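Local coordinates for protein family 88 glycosyl hydrolase (Bacteroides thetaiotaomicron, PDB 5NOA) that probably removes terminal unsaturated uronic acids by hydrolysis from oligosaccharides that polysaccharide lyases release, in a gut bacterium that breaks down complex plant glycans, at residues K94-A99 against I137-E142; E86-K91 against Q122-L127; P287-T292 against W321-T326; F294-L299 against L365-E370. All blocks are in the same frame, centred on the assembly; numbering follows the deposited sequence.

Contact 1 (K94-A99 against I137-E142)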
loop_
_atom_site.group_PDB
_atom_site.type_symbol
_atom_site.label_atom_id
_atom_site.label_comp_id
_atom_site.label_asym_id
_atom_site.label_seq_id
_atom_site.Cartn_x
_atom_site.Cartn_y
_atom_site.Cartn_z
ATOM N N LYS A 94 -3.577 21.868 1.499
ATOM C CA LYS A 94 -4.634 22.804 1.887
ATOM C C LYS A 94 -5.010 23.883 0.893
ATOM O O LYS A 94 -5.978 24.601 1.133
ATOM C CB LYS A 94 -4.287 23.427 3.252
ATOM C CG LYS A 94 -4.116 22.427 4.376
ATOM C CD LYS A 94 -3.625 23.106 5.638
ATOM C CE LYS A 94 -3.364 22.178 6.858
ATOM N NZ LYS A 94 -4.560 21.515 7.256
ATOM N N SER A 95 -4.266 24.047 -0.213
ATOM C CA SER A 95 -4.515 25.217 -1.071
ATOM C C SER A 95 -5.922 25.207 -1.649
ATOM O O SER A 95 -6.391 24.186 -2.138
ATOM C CB SER A 95 -3.561 25.214 -2.231
ATOM O OG SER A 95 -3.911 26.206 -3.171
ATOM N N ASP A 96 -6.553 26.385 -1.673
ATOM C CA ASP A 96 -7.819 26.604 -2.395
ATOM C C ASP A 96 -7.640 27.288 -3.772
ATOM O O ASP A 96 -8.645 27.629 -4.450
ATOM C CB ASP A 96 -8.803 27.371 -1.515
ATOM C CG ASP A 96 -9.371 26.502 -0.390
ATOM O OD1 ASP A 96 -9.505 25.288 -0.558
ATOM O OD2 ASP A 96 -9.704 27.041 0.683
ATOM N N HIS A 97 -6.394 27.447 -4.197
ATOM C CA HIS A 97 -6.089 28.167 -5.433
ATOM C C HIS A 97 -5.830 27.107 -6.521
ATOM O O HIS A 97 -4.701 26.678 -6.787
ATOM C CB HIS A 97 -4.815 29.005 -5.227
ATOM C CG HIS A 97 -4.510 29.984 -6.343
ATOM N ND1 HIS A 97 -5.404 30.491 -7.259
ATOM C CD2 HIS A 97 -3.309 30.519 -6.660
ATOM C CE1 HIS A 97 -4.773 31.335 -8.053
ATOM N NE2 HIS A 97 -3.494 31.335 -7.742
ATOM N N LYS A 98 -6.923 26.695 -7.156
ATOM C CA LYS A 98 -6.884 25.594 -8.115
ATOM C C LYS A 98 -5.896 25.829 -9.225
ATOM O O LYS A 98 -5.286 24.869 -9.686
ATOM C CB LYS A 98 -8.262 25.301 -8.687
ATOM C CG LYS A 98 -9.198 24.681 -7.658
ATOM C CD LYS A 98 -10.442 24.156 -8.331
ATOM C CE LYS A 98 -11.438 23.625 -7.327
ATOM N NZ LYS A 98 -12.308 24.746 -6.910
ATOM N N ALA A 99 -5.696 27.081 -9.649
ATOM C CA ALA A 99 -4.700 27.354 -10.718
ATOM C C ALA A 99 -3.266 26.977 -10.300
ATOM O O ALA A 99 -2.408 26.788 -11.152
ATOM C CB ALA A 99 -4.759 28.809 -11.153
ATOM N N ILE A 137 -15.594 13.912 4.201
ATOM C CA ILE A 137 -15.222 13.620 2.831
ATOM C C ILE A 137 -15.396 14.815 1.888
ATOM O O ILE A 137 -15.221 14.700 0.681
ATOM C CB ILE A 137 -15.940 12.386 2.271
ATOM C CG1 ILE A 137 -17.444 12.566 2.260
ATOM C CG2 ILE A 137 -15.506 11.152 3.040
ATOM C CD1 ILE A 137 -18.154 11.486 1.496
ATOM N N ALA A 138 -15.706 15.986 2.436
ATOM C CA ALA A 138 -15.927 17.171 1.590
ATOM C C ALA A 138 -14.700 17.492 0.747
ATOM O O ALA A 138 -14.810 17.723 -0.461
ATOM C CB ALA A 138 -16.359 18.338 2.462
ATOM N N ARG A 139 -13.553 17.562 1.407
ATOM C CA ARG A 139 -12.338 17.881 0.689
ATOM C C ARG A 139 -11.994 16.759 -0.292
ATOM O O ARG A 139 -11.591 17.029 -1.424
ATOM C CB ARG A 139 -11.178 18.182 1.609
ATOM C CG ARG A 139 -9.895 18.519 0.860
ATOM C CD ARG A 139 -9.985 19.790 0.105
ATOM N NE ARG A 139 -8.661 20.239 -0.251
ATOM C CZ ARG A 139 -8.361 21.423 -0.770
ATOM N NH1 ARG A 139 -9.304 22.280 -1.123
ATOM N NH2 ARG A 139 -7.103 21.776 -0.960
ATOM N N ALA A 140 -12.101 15.491 0.143
ATOM C CA ALA A 140 -11.787 14.384 -0.749
ATOM C C ALA A 140 -12.589 14.488 -2.045
ATOM O O ALA A 140 -12.073 14.344 -3.145
ATOM C CB ALA A 140 -12.067 13.075 -0.071
ATOM N N ARG A 141 -13.894 14.741 -1.887
ATOM C CA ARG A 141 -14.749 14.841 -3.057
ATOM C C ARG A 141 -14.415 16.070 -3.914
ATOM O O ARG A 141 -14.377 15.982 -5.134
ATOM C CB ARG A 141 -16.228 14.908 -2.652
ATOM C CG ARG A 141 -16.828 13.585 -2.173
ATOM C CD ARG A 141 -18.337 13.676 -1.963
ATOM N NE ARG A 141 -18.866 14.149 -3.225
ATOM C CZ ARG A 141 -19.944 14.889 -3.401
ATOM N NH1 ARG A 141 -20.775 15.146 -2.392
ATOM N NH2 ARG A 141 -20.195 15.389 -4.601
ATOM N N GLU A 142 -14.165 17.210 -3.282
ATOM C CA GLU A 142 -13.852 18.434 -4.020
ATOM C C GLU A 142 -12.619 18.200 -4.887
ATOM O O GLU A 142 -12.599 18.508 -6.063
ATOM C CB GLU A 142 -13.588 19.590 -3.047
ATOM C CG GLU A 142 -13.185 20.873 -3.763
ATOM C CD GLU A 142 -12.612 21.958 -2.853
ATOM O OE1 GLU A 142 -12.175 21.694 -1.695
ATOM O OE2 GLU A 142 -12.577 23.121 -3.347
#
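The backbone oxygen S95 O is gripped by two N-H groups, R139 NH2 from helix 135-149 and the indole nitrogen of W101. R139 NH2 lies 2.8 Å from S95 O, and the N-H points almost straight at it (175°). The oxygen sits in the plane of the guanidinium, at its edge, whereas the nitrogen stands above the carbonyl plane. The same NH2 also donates to A93 O. R139 CG stands anti to the backbone N, and the bend at chi2 (66°) turns the chain toward the loop.

D96, K98, R139 and E142 form a salt-bridge network on the surface, tying the loop before helix 120-130 to helix 135-149. R139 NH1 is its branch point. R139 NH1 pairs with E142 OE1 at 3.0 Å, one helical turn further on. R139 NH1 also meets D96 OD1 at 3.1 Å in a salt bridge whose hydrogen bond is weak, with carboxylate and guanidinium planes 73° apart. R139 probably offsets the mutual repulsion of these two carboxylates. K98 NZ adds a long ion pair, 3.9 Å from E142 OE2. Within the loop, S95 OG accepts H97 N at 3.0 Å, forming an ST turn.

Contact 2 (E86-K91 against Q122-L127)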
loop_
_atom_site.group_PDB
_atom_site.type_symbol
_atom_site.label_atom_id
_atom_site.label_comp_id
_atom_site.label_asym_id
_atom_site.label_seq_id
_atom_site.Cartn_x
_atom_site.Cartn_y
_atom_site.Cartn_z
ATOM N N GLU A 86 -8.675 14.859 12.407
ATOM C CA GLU A 86 -9.059 16.150 12.971
ATOM C C GLU A 86 -7.877 17.127 12.935
ATOM O O GLU A 86 -8.040 18.301 12.554
ATOM C CB GLU A 86 -9.552 16.001 14.409
ATOM C CG GLU A 86 -10.905 15.278 14.522
ATOM C CD GLU A 86 -12.156 16.072 14.104
ATOM O OE1 GLU A 86 -12.068 17.231 13.632
ATOM O OE2 GLU A 86 -13.264 15.506 14.259
ATOM N N HIS A 87 -6.683 16.644 13.273
ATOM C CA HIS A 87 -5.488 17.470 13.272
ATOM C C HIS A 87 -5.260 18.057 11.863
ATOM O O HIS A 87 -4.891 19.224 11.706
ATOM C CB HIS A 87 -4.278 16.647 13.660
ATOM C CG HIS A 87 -2.985 17.374 13.563
ATOM N ND1 HIS A 87 -2.592 18.313 14.492
ATOM C CD2 HIS A 87 -1.980 17.286 12.670
ATOM C CE1 HIS A 87 -1.394 18.773 14.160
ATOM N NE2 HIS A 87 -1.008 18.171 13.049
ATOM N N ASN A 88 -5.538 17.261 10.832
ATOM C CA ASN A 88 -5.348 17.623 9.433
ATOM C C ASN A 88 -6.589 18.231 8.781
ATOM O O ASN A 88 -6.593 18.457 7.582
ATOM C CB ASN A 88 -4.800 16.420 8.676
ATOM C CG ASN A 88 -3.362 16.147 9.048
ATOM O OD1 ASN A 88 -2.501 16.976 8.798
ATOM N ND2 ASN A 88 -3.100 15.016 9.692
ATOM N N GLU A 89 -7.609 18.517 9.597
ATOM C CA GLU A 89 -8.828 19.172 9.189
ATOM C C GLU A 89 -9.558 18.417 8.062
ATOM O O GLU A 89 -10.229 19.015 7.249
ATOM C CB GLU A 89 -8.567 20.634 8.760
ATOM C CG GLU A 89 -7.822 21.505 9.755
ATOM C CD GLU A 89 -7.627 22.944 9.265
ATOM O OE1 GLU A 89 -6.500 23.456 9.358
ATOM O OE2 GLU A 89 -8.602 23.586 8.795
ATOM N N TRP A 90 -9.383 17.096 8.024
ATOM C CA TRP A 90 -10.063 16.308 7.005
ATOM C C TRP A 90 -9.650 16.724 5.578
ATOM O O TRP A 90 -10.439 16.630 4.643
ATOM C CB TRP A 90 -11.603 16.288 7.194
ATOM C CG TRP A 90 -11.957 15.857 8.582
ATOM C CD1 TRP A 90 -12.083 16.649 9.685
ATOM C CD2 TRP A 90 -12.203 14.527 9.025
ATOM N NE1 TRP A 90 -12.382 15.894 10.781
ATOM C CE2 TRP A 90 -12.488 14.581 10.405
ATOM C CE3 TRP A 90 -12.244 13.282 8.380
ATOM C CZ2 TRP A 90 -12.795 13.435 11.158
ATOM C CZ3 TRP A 90 -12.558 12.170 9.131
ATOM C CH2 TRP A 90 -12.823 12.246 10.495
ATOM N N LYS A 91 -8.400 17.188 5.446
ATOM C CA LYS A 91 -7.831 17.623 4.169
ATOM C C LYS A 91 -6.489 16.966 3.948
ATOM O O LYS A 91 -5.846 16.492 4.906
ATOM C CB LYS A 91 -7.643 19.152 4.144
ATOM C CG LYS A 91 -8.915 19.959 4.228
ATOM C CD LYS A 91 -8.630 21.454 4.259
ATOM C CE LYS A 91 -9.927 22.211 4.324
ATOM N NZ LYS A 91 -9.647 23.654 4.295
ATOM N N GLN A 122 -8.312 7.986 1.933
ATOM C CA GLN A 122 -8.736 6.616 2.242
ATOM C C GLN A 122 -9.225 6.500 3.678
ATOM O O GLN A 122 -10.249 5.866 3.973
ATOM C CB GLN A 122 -7.613 5.617 2.022
ATOM C CG GLN A 122 -7.112 5.559 0.592
ATOM C CD GLN A 122 -6.099 4.454 0.368
ATOM O OE1 GLN A 122 -6.211 3.370 0.974
ATOM N NE2 GLN A 122 -5.139 4.675 -0.526
ATOM N N THR A 123 -8.447 7.076 4.586
ATOM C CA THR A 123 -8.802 7.056 6.006
ATOM C C THR A 123 -10.002 7.942 6.294
ATOM O O THR A 123 -10.889 7.555 7.054
ATOM C CB THR A 123 -7.574 7.388 6.862
ATOM O OG1 THR A 123 -6.611 6.328 6.692
ATOM C CG2 THR A 123 -7.916 7.474 8.316
ATOM N N TYR A 124 -10.066 9.103 5.640
ATOM C CA TYR A 124 -11.222 9.956 5.862
ATOM C C TYR A 124 -12.508 9.250 5.443
ATOM O O TYR A 124 -13.522 9.341 6.150
ATOM C CB TYR A 124 -11.076 11.281 5.162
ATOM C CG TYR A 124 -9.851 12.084 5.509
ATOM C CD1 TYR A 124 -9.111 11.864 6.666
ATOM C CD2 TYR A 124 -9.390 13.051 4.642
ATOM C CE1 TYR A 124 -7.963 12.585 6.931
ATOM C CE2 TYR A 124 -8.259 13.789 4.908
ATOM C CZ TYR A 124 -7.543 13.577 6.066
ATOM O OH TYR A 124 -6.395 14.259 6.380
ATOM N N ALA A 125 -12.463 8.541 4.310
ATOM C CA ALA A 125 -13.613 7.775 3.831
ATOM C C ALA A 125 -13.961 6.652 4.789
ATOM O O ALA A 125 -15.146 6.392 5.052
ATOM C CB ALA A 125 -13.342 7.240 2.449
ATOM N N ASP A 126 -12.952 5.942 5.306
ATOM C CA ASP A 126 -13.219 4.849 6.268
ATOM C C ASP A 126 -13.914 5.392 7.513
ATOM O O ASP A 126 -14.837 4.800 8.044
ATOM C CB ASP A 126 -11.901 4.152 6.683
ATOM C CG ASP A 126 -11.325 3.251 5.630
ATOM O OD1 ASP A 126 -12.021 2.897 4.667
ATOM O OD2 ASP A 126 -10.121 2.894 5.795
ATOM N N LEU A 127 -13.410 6.510 8.001
ATOM C CA LEU A 127 -13.995 7.143 9.189
ATOM C C LEU A 127 -15.427 7.612 8.900
ATOM O O LEU A 127 -16.307 7.460 9.746
ATOM C CB LEU A 127 -13.127 8.299 9.675
ATOM C CG LEU A 127 -11.757 7.857 10.207
ATOM C CD1 LEU A 127 -10.836 9.041 10.447
ATOM C CD2 LEU A 127 -11.924 7.046 11.482
#
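A Schellman motif ends helix 75-87 and brings W90 and K91 against Y124 of helix 120-130. E89, with positive phi, is its C-prime residue. The motif overlaps a type I' turn from N88 to K91, in which E89 and W90 both have positive phi.

This turn lies across the Y124 ring. W90 CA sits over one ring face, 3.9 Å from the centroid, in a CH-pi contact. The backbone of W90 follows, its C atom 3.3 Å from Y124 CE2. At the far end of the ring, Y124 OH donates to K91 O at 2.7 Å, approaching from above the carbonyl plane. That bond ties the end of the phenol to the turn. N88 CB packs beside the same hydroxyl, while N88 ND2 turns to G52 O.

The contact is buried among the helices of the (alpha/alpha)6 barrel expected for family 88. The six-membered ring of W90 meets the Y124 ring obliquely, with planes at 58° and CE3 3.8 Å from Y124 CD1. Further out, W90 CH2 touches L127 CD1 at 3.8 Å, and the two side chains cross at about a right angle. The indole is held from its other end as well. W90 NE1 donates to E86 OE1 at 3.2 Å, meeting that oxygen from well above the carboxylate plane. H135 packs edge-to-face with W90.

Contact 3 (P287-T292 against W321-T326)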
loop_
_atom_site.group_PDB
_atom_site.type_symbol
_atom_site.label_atom_id
_atom_site.label_comp_id
_atom_site.label_asym_id
_atom_site.label_seq_id
_atom_site.Cartn_x
_atom_site.Cartn_y
_atom_site.Cartn_z
ATOM N N PRO A 287 17.733 -8.530 3.701
ATOM C CA PRO A 287 16.328 -8.350 3.955
ATOM C C PRO A 287 15.806 -6.920 3.736
ATOM O O PRO A 287 16.480 -5.933 3.969
ATOM C CB PRO A 287 16.197 -8.649 5.442
ATOM C CG PRO A 287 17.466 -9.040 5.943
ATOM C CD PRO A 287 18.472 -8.996 4.888
ATOM N N GLU A 288 14.543 -6.835 3.349
ATOM C CA GLU A 288 13.825 -5.566 3.400
ATOM C C GLU A 288 12.385 -5.888 3.742
ATOM O O GLU A 288 11.838 -6.872 3.235
ATOM C CB GLU A 288 13.972 -4.780 2.110
ATOM C CG GLU A 288 13.592 -3.295 2.246
ATOM C CD GLU A 288 12.112 -2.983 2.269
ATOM O OE1 GLU A 288 11.391 -3.542 1.421
ATOM O OE2 GLU A 288 11.687 -2.096 3.095
ATOM N N THR A 289 11.769 -5.054 4.576
ATOM C CA THR A 289 10.468 -5.376 5.145
ATOM C C THR A 289 9.278 -4.810 4.427
ATOM O O THR A 289 8.233 -5.462 4.375
ATOM C CB THR A 289 10.465 -4.979 6.606
ATOM O OG1 THR A 289 11.436 -5.764 7.287
ATOM C CG2 THR A 289 9.115 -5.119 7.300
ATOM N N SER A 290 9.345 -3.560 3.982
ATOM C CA SER A 290 8.135 -2.926 3.473
ATOM C C SER A 290 7.584 -3.597 2.225
ATOM O O SER A 290 6.372 -3.883 2.161
ATOM C CB SER A 290 8.320 -1.418 3.280
ATOM O OG SER A 290 9.329 -1.109 2.338
ATOM N N GLY A 291 8.437 -3.856 1.241
ATOM C CA GLY A 291 7.968 -4.619 0.050
ATOM C C GLY A 291 7.423 -5.964 0.439
ATOM O O GLY A 291 6.296 -6.306 0.122
ATOM N N THR A 292 8.222 -6.713 1.185
ATOM C CA THR A 292 7.821 -8.008 1.638
ATOM C C THR A 292 6.466 -7.976 2.336
ATOM O O THR A 292 5.611 -8.842 2.100
ATOM C CB THR A 292 8.873 -8.593 2.599
ATOM O OG1 THR A 292 10.127 -8.652 1.929
ATOM C CG2 THR A 292 8.535 -9.980 3.131
ATOM N N TRP A 321 5.785 -14.666 5.818
ATOM C CA TRP A 321 5.370 -14.415 7.204
ATOM C C TRP A 321 6.416 -14.889 8.188
ATOM O O TRP A 321 6.626 -14.281 9.229
ATOM C CB TRP A 321 3.998 -15.031 7.517
ATOM C CG TRP A 321 3.629 -14.748 8.930
ATOM C CD1 TRP A 321 3.697 -15.614 9.966
ATOM C CD2 TRP A 321 3.273 -13.481 9.473
ATOM N NE1 TRP A 321 3.368 -14.968 11.142
ATOM C CE2 TRP A 321 3.111 -13.656 10.860
ATOM C CE3 TRP A 321 3.064 -12.200 8.915
ATOM C CZ2 TRP A 321 2.772 -12.602 11.694
ATOM C CZ3 TRP A 321 2.728 -11.166 9.750
ATOM C CH2 TRP A 321 2.577 -11.382 11.124
ATOM N N LYS A 322 7.081 -15.998 7.871
ATOM C CA LYS A 322 8.169 -16.437 8.680
ATOM C C LYS A 322 9.264 -15.342 8.825
ATOM O O LYS A 322 9.714 -15.028 9.922
ATOM C CB LYS A 322 8.693 -17.729 8.111
ATOM C CG LYS A 322 9.939 -18.199 8.777
ATOM C CD LYS A 322 10.294 -19.586 8.270
ATOM C CE LYS A 322 11.661 -20.018 8.741
ATOM N NZ LYS A 322 11.571 -20.388 10.157
ATOM N N TYR A 323 9.649 -14.737 7.712
ATOM C CA TYR A 323 10.574 -13.624 7.761
ATOM C C TYR A 323 10.010 -12.475 8.599
ATOM O O TYR A 323 10.714 -11.906 9.445
ATOM C CB TYR A 323 10.907 -13.151 6.327
ATOM C CG TYR A 323 11.499 -11.755 6.351
ATOM C CD1 TYR A 323 12.814 -11.527 6.736
ATOM C CD2 TYR A 323 10.706 -10.651 6.100
ATOM C CE1 TYR A 323 13.322 -10.256 6.849
ATOM C CE2 TYR A 323 11.217 -9.371 6.185
ATOM C CZ TYR A 323 12.528 -9.174 6.583
ATOM O OH TYR A 323 13.085 -7.915 6.730
ATOM N N LEU A 324 8.765 -12.084 8.330
ATOM C CA LEU A 324 8.221 -10.911 9.037
ATOM C C LEU A 324 8.173 -11.117 10.528
ATOM O O LEU A 324 8.464 -10.216 11.272
ATOM C CB LEU A 324 6.840 -10.570 8.495
ATOM C CG LEU A 324 6.802 -10.053 7.057
ATOM C CD1 LEU A 324 5.370 -10.017 6.544
ATOM C CD2 LEU A 324 7.450 -8.686 6.952
ATOM N N SER A 325 7.771 -12.307 10.942
ATOM C CA SER A 325 7.560 -12.579 12.354
ATOM C C SER A 325 8.790 -12.909 13.143
ATOM O O SER A 325 8.808 -12.699 14.341
ATOM C CB SER A 325 6.489 -13.657 12.504
ATOM O OG SER A 325 6.886 -14.867 11.954
ATOM N N THR A 326 9.812 -13.401 12.454
ATOM C CA THR A 326 11.062 -13.819 13.084
ATOM C C THR A 326 12.211 -12.856 12.969
ATOM O O THR A 326 13.069 -12.844 13.839
ATOM C CB THR A 326 11.556 -15.187 12.558
ATOM O OG1 THR A 326 11.857 -15.135 11.148
ATOM C CG2 THR A 326 10.519 -16.141 12.788
#
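The first turn of helix 289-304 lies beside helix 310-328, with T289 CA and L324 CA 7.1 Å apart. Y323 bridges the two. Its CG is anti to the backbone N (chi1 162°), which sends the ring toward the start of the other helix. There Y323 OH donates to T289 OG1 at 2.8 Å, and this partner lies near the ring plane, at the edge. T289 OG1 is itself hydrogen-bonded to G336 O. P287 CB packs against the phenol 3.6 Å from Y323 CE1, and T292 CG2 meets the ring obliquely, 3.7 Å from Y323 CD2.

E288 is the N-cap of helix 289-304. Its OE1 takes G291 N on the syn lone pair, and its OE2 accepts both S290 N and S290 OG. T292 OG1 donates to E288 O at 2.8 Å, nearly in line with the carbonyl bond. A phenylalanine in place of Y323 would probably leave T289 OG1 without its donor across the contact and the ring less firmly fixed at its end. Next to Y323, L324 CD2 touches two threonine methyls, 4.0 Å from T289 CG2 and 4.2 Å from T292 CG2.

Contact 4 (F294-L299 against L365-E370)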
loop_
_atom_site.group_PDB
_atom_site.type_symbol
_atom_site.label_atom_id
_atom_site.label_comp_id
_atom_site.label_asym_id
_atom_site.label_seq_id
_atom_site.Cartn_x
_atom_site.Cartn_y
_atom_site.Cartn_z
ATOM N N PHE A 294 3.964 -5.723 2.103
ATOM C CA PHE A 294 2.904 -5.452 1.141
ATOM C C PHE A 294 2.606 -6.692 0.308
ATOM O O PHE A 294 1.452 -6.942 -0.014
ATOM C CB PHE A 294 3.237 -4.276 0.219
ATOM C CG PHE A 294 3.094 -2.903 0.845
ATOM C CD1 PHE A 294 1.901 -2.507 1.430
ATOM C CD2 PHE A 294 4.138 -2.013 0.834
ATOM C CE1 PHE A 294 1.744 -1.252 2.010
ATOM C CE2 PHE A 294 3.997 -0.736 1.388
ATOM C CZ PHE A 294 2.796 -0.375 1.989
ATOM N N PHE A 295 3.635 -7.437 -0.096
ATOM C CA PHE A 295 3.403 -8.659 -0.858
ATOM C C PHE A 295 2.677 -9.706 -0.023
ATOM O O PHE A 295 1.837 -10.437 -0.549
ATOM C CB PHE A 295 4.711 -9.245 -1.388
ATOM C CG PHE A 295 5.446 -8.369 -2.381
ATOM C CD1 PHE A 295 4.796 -7.698 -3.402
ATOM C CD2 PHE A 295 6.818 -8.302 -2.341
ATOM C CE1 PHE A 295 5.494 -6.945 -4.331
ATOM C CE2 PHE A 295 7.515 -7.542 -3.259
ATOM C CZ PHE A 295 6.859 -6.854 -4.255
ATOM N N THR A 296 3.024 -9.811 1.252
ATOM C CA THR A 296 2.413 -10.786 2.126
ATOM C C THR A 296 0.944 -10.452 2.314
ATOM O O THR A 296 0.105 -11.356 2.324
ATOM C CB THR A 296 3.149 -10.842 3.446
ATOM O OG1 THR A 296 4.524 -11.106 3.211
ATOM C CG2 THR A 296 2.663 -11.894 4.389
ATOM N N TYR A 297 0.606 -9.166 2.416
ATOM C CA TYR A 297 -0.788 -8.739 2.384
ATOM C C TYR A 297 -1.460 -9.080 1.084
ATOM O O TYR A 297 -2.520 -9.708 1.042
ATOM C CB TYR A 297 -0.925 -7.218 2.610
ATOM C CG TYR A 297 -2.331 -6.719 2.396
ATOM C CD1 TYR A 297 -3.355 -7.098 3.239
ATOM C CD2 TYR A 297 -2.641 -5.900 1.318
ATOM C CE1 TYR A 297 -4.639 -6.641 3.051
ATOM C CE2 TYR A 297 -3.947 -5.457 1.115
ATOM C CZ TYR A 297 -4.958 -5.847 1.987
ATOM O OH TYR A 297 -6.259 -5.407 1.821
ATOM N N GLY A 298 -0.883 -8.626 -0.034
ATOM C CA GLY A 298 -1.593 -8.748 -1.321
ATOM C C GLY A 298 -1.780 -10.197 -1.736
ATOM O O GLY A 298 -2.838 -10.569 -2.234
ATOM N N LEU A 299 -0.733 -11.015 -1.532
ATOM C CA LEU A 299 -0.832 -12.424 -1.903
ATOM C C LEU A 299 -1.831 -13.137 -0.993
ATOM O O LEU A 299 -2.664 -13.908 -1.477
ATOM C CB LEU A 299 0.500 -13.120 -1.866
ATOM C CG LEU A 299 1.535 -12.644 -2.889
ATOM C CD1 LEU A 299 2.849 -13.348 -2.666
ATOM C CD2 LEU A 299 1.071 -12.843 -4.300
ATOM N N LEU A 365 1.122 -4.220 9.469
ATOM C CA LEU A 365 -0.221 -4.405 9.987
ATOM C C LEU A 365 -1.158 -4.981 8.951
ATOM O O LEU A 365 -1.955 -5.873 9.257
ATOM C CB LEU A 365 -0.779 -3.097 10.522
ATOM C CG LEU A 365 -0.110 -2.585 11.806
ATOM C CD1 LEU A 365 -0.591 -1.180 12.106
ATOM C CD2 LEU A 365 -0.384 -3.473 12.992
ATOM N N LEU A 366 -1.052 -4.519 7.696
ATOM C CA LEU A 366 -1.877 -5.125 6.632
ATOM C C LEU A 366 -1.617 -6.625 6.505
ATOM O O LEU A 366 -2.528 -7.453 6.473
ATOM C CB LEU A 366 -1.614 -4.457 5.290
ATOM C CG LEU A 366 -2.031 -3.018 5.137
ATOM C CD1 LEU A 366 -1.634 -2.558 3.741
ATOM C CD2 LEU A 366 -3.517 -2.836 5.330
ATOM N N ALA A 367 -0.345 -6.979 6.423
ATOM C CA ALA A 367 0.046 -8.390 6.296
ATOM C C ALA A 367 -0.458 -9.210 7.466
ATOM O O ALA A 367 -0.996 -10.304 7.279
ATOM C CB ALA A 367 1.529 -8.483 6.185
ATOM N N ALA A 368 -0.272 -8.697 8.675
ATOM C CA ALA A 368 -0.683 -9.438 9.873
ATOM C C ALA A 368 -2.188 -9.609 9.950
ATOM O O ALA A 368 -2.684 -10.691 10.299
ATOM C CB ALA A 368 -0.151 -8.752 11.110
ATOM N N CYS A 369 -2.935 -8.551 9.633
ATOM C CA CYS A 369 -4.376 -8.648 9.711
ATOM C C CYS A 369 -4.883 -9.700 8.729
ATOM O O CYS A 369 -5.811 -10.466 9.048
ATOM C CB CYS A 369 -5.023 -7.306 9.454
ATOM S SG CYS A 369 -4.826 -6.090 10.793
ATOM N N GLU A 370 -4.357 -9.679 7.517
ATOM C CA GLU A 370 -4.805 -10.640 6.519
ATOM C C GLU A 370 -4.420 -12.067 6.904
ATOM O O GLU A 370 -5.173 -13.000 6.606
ATOM C CB GLU A 370 -4.312 -10.270 5.126
ATOM C CG GLU A 370 -5.104 -10.936 4.026
ATOM C CD GLU A 370 -6.580 -10.559 3.999
ATOM O OE1 GLU A 370 -6.984 -9.438 4.432
ATOM O OE2 GLU A 370 -7.371 -11.392 3.552
HETATM O O HOH W 1 -0.859 -12.166 5.167
#
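The Y297 ring lies against L366, which overlaps it with CB and CD1. L366 CB makes an off-centre CH-pi contact 4.1 Å from the ring centroid, and L366 CD1 stands over one face toward the rim. The pair joins helices 289-304 and 358-377, which run roughly parallel here. Their segment axes come within 7.6 Å at an angle of 34°. Two near-parallel helices separated in sequence by helix 310-328 are consistent with the alternating up-and-down course of an (alpha/alpha)6 barrel.

Y297 CG is anti to the backbone N (chi1 172°), and this lays the ring along the facing helix. Y297 CD1 approaches L366 O at 3.4 Å and also touches E370 CB. Replacing Y297 by an alanine would probably open a gap beside L366 and E370 and let the leucine branch shift. The E370 carboxylate stands steeply to the ring, with planes 80° apart. It is occupied elsewhere, by N304 ND2 and by a salt bridge to R373.

The helices come closest at A367, whose CA is 4.0 Å from Y297 CA. The small A367 side chain allows this. A367 CB meets T296 CB at 4.0 Å. L366 CD1 also reaches the edge of the F294 ring at CE1. Beside A367 a water donates to both backbones, 3.1 Å from T296 O and 2.8 Å from A367 O.

From the N terminus, contact 2 opens first, at the end of helix 75-87. Contact 1 opens just after it. Contact 2 then closes a 30-residue loop at helix 120-130, and contact 1 closes on helix 135-149, so the two cross. They touch where R139 packs on W90 and K91. Contacts 3 and 4 come later and cross in the same way. Both start on helix 289-304. Contact 3 closes on helix 310-328, and contact 4 skips that helix in the chain to reach helix 358-377. L324 packs on T296 and A367, and W321 on A368, so both contacts touch. Contacts 1 and 3 lie on opposite sides of the chain's centre, with centres about 37 Å apart.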